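Local atomic coordinates of D-aminopeptidase (Burkholderia sp. LK4, PDB entry 5TZB), a protein that is a beta-aminopeptidase of peptidase family S58, an Ntn hydrolase that probably removes N-terminal beta-amino acids from peptides. Residues 233-236 against 237-241. Residues are numbered along the deposited sequence; the frame is centred on the assembly and turned at random.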
ATOM      1  N   TYR C 233     -15.331  27.324 -10.515  1.00 27.43           N
ATOM      2  CA  TYR C 233     -15.085  28.389 -11.498  1.00 27.25           C
ATOM      3  C   TYR C 233     -13.615  28.777 -11.598  1.00 27.22           C
ATOM      4  O   TYR C 233     -12.947  28.929 -10.580  1.00 27.95           O
ATOM      5  CB  TYR C 233     -15.936  29.616 -11.163  1.00 28.07           C
ATOM      6  CG  TYR C 233     -17.411  29.382 -11.411  1.00 27.83           C
ATOM      7  CD1 TYR C 233     -18.013  29.824 -12.582  1.00 27.92           C
ATOM      8  CD2 TYR C 233     -18.196  28.707 -10.485  1.00 27.26           C
ATOM      9  CE1 TYR C 233     -19.364  29.607 -12.824  1.00 27.13           C
ATOM     10  CE2 TYR C 233     -19.543  28.480 -10.723  1.00 27.28           C
ATOM     11  CZ  TYR C 233     -20.117  28.940 -11.898  1.00 26.93           C
ATOM     12  OH  TYR C 233     -21.451  28.720 -12.148  1.00 27.30           O
ATOM     13  N   PRO C 234     -13.110  28.946 -12.834  1.00 26.70           N
ATOM     14  CA  PRO C 234     -11.669  29.119 -13.090  1.00 26.67           C
ATOM     15  C   PRO C 234     -11.174  30.509 -12.726  1.00 27.19           C
ATOM     16  O   PRO C 234     -10.662  31.251 -13.560  1.00 27.89           O
ATOM     17  CB  PRO C 234     -11.556  28.861 -14.589  1.00 25.88           C
ATOM     18  CG  PRO C 234     -12.861  29.319 -15.129  1.00 25.71           C
ATOM     19  CD  PRO C 234     -13.893  28.984 -14.085  1.00 26.21           C
ATOM     20  N   VAL C 235     -11.315  30.834 -11.451  1.00 26.93           N
ATOM     21  CA  VAL C 235     -11.024  32.166 -10.952  1.00 27.32           C
ATOM     22  C   VAL C 235      -9.530  32.499 -11.052  1.00 26.77           C
ATOM     23  O   VAL C 235      -9.152  33.652 -11.298  1.00 26.01           O
ATOM     24  CB  VAL C 235     -11.537  32.282  -9.483  1.00 28.64           C
ATOM     25  CG1 VAL C 235     -10.905  31.235  -8.612  1.00 26.98           C
ATOM     26  CG2 VAL C 235     -11.275  33.605  -8.917  1.00 29.99           C
ATOM     27  N   GLY C 236      -8.680  31.480 -10.930  1.00 26.72           N
ATOM     28  CA  GLY C 236      -7.242  31.663 -11.047  1.00 25.69           C
ATOM     29  C   GLY C 236      -6.791  32.249 -12.381  1.00 26.61           C
ATOM     30  O   GLY C 236      -5.798  32.985 -12.446  1.00 24.67           O
ATOM     31  N   GLU C 237      -7.511  31.910 -13.448  1.00 27.99           N
ATOM     32  CA  GLU C 237      -7.140  32.342 -14.790  1.00 29.61           C
ATOM     33  C   GLU C 237      -7.292  33.853 -14.977  1.00 31.21           C
ATOM     34  O   GLU C 237      -6.611  34.446 -15.809  1.00 31.71           O
ATOM     35  CB  GLU C 237      -7.980  31.601 -15.828  1.00 30.53           C
ATOM     36  CG  GLU C 237      -7.710  30.098 -15.872  1.00 31.41           C
ATOM     37  CD  GLU C 237      -8.509  29.375 -16.952  1.00 33.09           C
ATOM     38  OE1 GLU C 237      -9.171  30.048 -17.774  1.00 34.45           O
ATOM     39  OE2 GLU C 237      -8.451  28.131 -16.996  1.00 33.43           O
ATOM     40  N   VAL C 238      -8.163  34.478 -14.192  1.00 31.56           N
ATOM     41  CA  VAL C 238      -8.325  35.931 -14.280  1.00 34.17           C
ATOM     42  C   VAL C 238      -7.687  36.636 -13.074  1.00 34.60           C
ATOM     43  O   VAL C 238      -8.009  37.792 -12.778  1.00 35.47           O
ATOM     44  CB  VAL C 238      -9.821  36.346 -14.381  1.00 25.09           C
ATOM     45  CG1 VAL C 238     -10.449  35.769 -15.639  1.00 25.43           C
ATOM     46  CG2 VAL C 238     -10.587  35.897 -13.156  1.00 23.75           C
ATOM     47  N   LEU C 239      -6.781  35.939 -12.387  1.00 33.33           N
ATOM     48  CA  LEU C 239      -6.085  36.521 -11.242  1.00 32.80           C
ATOM     49  C   LEU C 239      -4.566  36.448 -11.401  1.00 32.30           C
ATOM     50  O   LEU C 239      -3.825  36.622 -10.433  1.00 31.03           O
ATOM     51  CB  LEU C 239      -6.510  35.818  -9.946  1.00 32.15           C
ATOM     52  CG  LEU C 239      -7.919  36.071  -9.400  1.00 32.55           C
ATOM     53  CD1 LEU C 239      -8.161  35.213  -8.177  1.00 32.21           C
ATOM     54  CD2 LEU C 239      -8.137  37.547  -9.059  1.00 33.87           C
ATOM     55  N   ARG C 240      -4.100  36.171 -12.614  1.00 33.63           N
ATOM     56  CA  ARG C 240      -2.663  36.089 -12.850  1.00 35.16           C
ATOM     57  C   ARG C 240      -1.921  37.408 -12.651  1.00 35.11           C
ATOM     58  O   ARG C 240      -0.731  37.397 -12.353  1.00 35.37           O
ATOM     59  CB  ARG C 240      -2.358  35.535 -14.244  1.00 37.33           C
ATOM     60  CG  ARG C 240      -2.847  34.113 -14.467  1.00 39.16           C
ATOM     61  CD  ARG C 240      -2.398  33.619 -15.827  1.00 41.70           C
ATOM     62  NE  ARG C 240      -3.513  33.482 -16.753  1.00 44.16           N
ATOM     63  CZ  ARG C 240      -3.812  32.358 -17.397  1.00 45.24           C
ATOM     64  NH1 ARG C 240      -3.056  31.276 -17.241  1.00 44.47           N
ATOM     65  NH2 ARG C 240      -4.854  32.327 -18.219  1.00 46.41           N
ATOM     66  N   HIS C 241      -2.612  38.532 -12.803  1.00 34.59           N
ATOM     67  CA  HIS C 241      -1.956  39.845 -12.763  1.00 36.02           C
ATOM     68  C   HIS C 241      -1.466  40.233 -11.361  1.00 36.05           C
ATOM     69  O   HIS C 241      -0.542  41.033 -11.216  1.00 37.04           O
ATOM     70  CB  HIS C 241      -2.921  40.921 -13.282  1.00 36.69           C
ATOM     71  CG  HIS C 241      -4.190  41.007 -12.495  1.00 37.47           C
ATOM     72  ND1 HIS C 241      -5.220  40.101 -12.647  1.00 38.00           N
ATOM     73  CD2 HIS C 241      -4.592  41.880 -11.541  1.00 37.93           C
ATOM     74  CE1 HIS C 241      -6.202  40.410 -11.815  1.00 38.09           C
ATOM     75  NE2 HIS C 241      -5.846  41.486 -11.133  1.00 38.47           N
TER
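Three i+3 to i backbone hydrogen bonds run from Pro234 to Leu239 around a 3-10 turn at Val235-Glu237: Glu237 N reaches Pro234 O at 3.2 Å, Val238 N reaches Val235 O, and Leu239 N reaches Gly236 O at 3.1 Å. The last is the straightest, with an N-H...O angle of 157°. An inverse gamma turn centred on Pro234 leads in, closed by Val235 N on Tyr233 O at 2.7 Å. On the buried side, Val235 CG2 meets Leu239 CD1 at 3.6 Å, the two side chains crossing at a slant; chi1 of 58° puts CG1 of Val235 between the backbone N and the carbonyl carbon, sending CG2 anti to the N. Both residues pack on Ala377 of helix 371-380, so this pair joins the turn, part of the loop between strands 213-220 and 260-266, to that helix. On another side Glu237 extends back along Pro234, its carboxylate carbon CD 3.9 Å from Pro234 CB. Its OE1 forms a salt bridge with Arg29 of the second subunit, while Pro234 packs on Tyr233 of that subunit, at a subunit interface. Val238 CG2, set between its own backbone N and carbonyl carbon, comes to 3.2 Å from Val235 O, which also accepts the Val238 N-H.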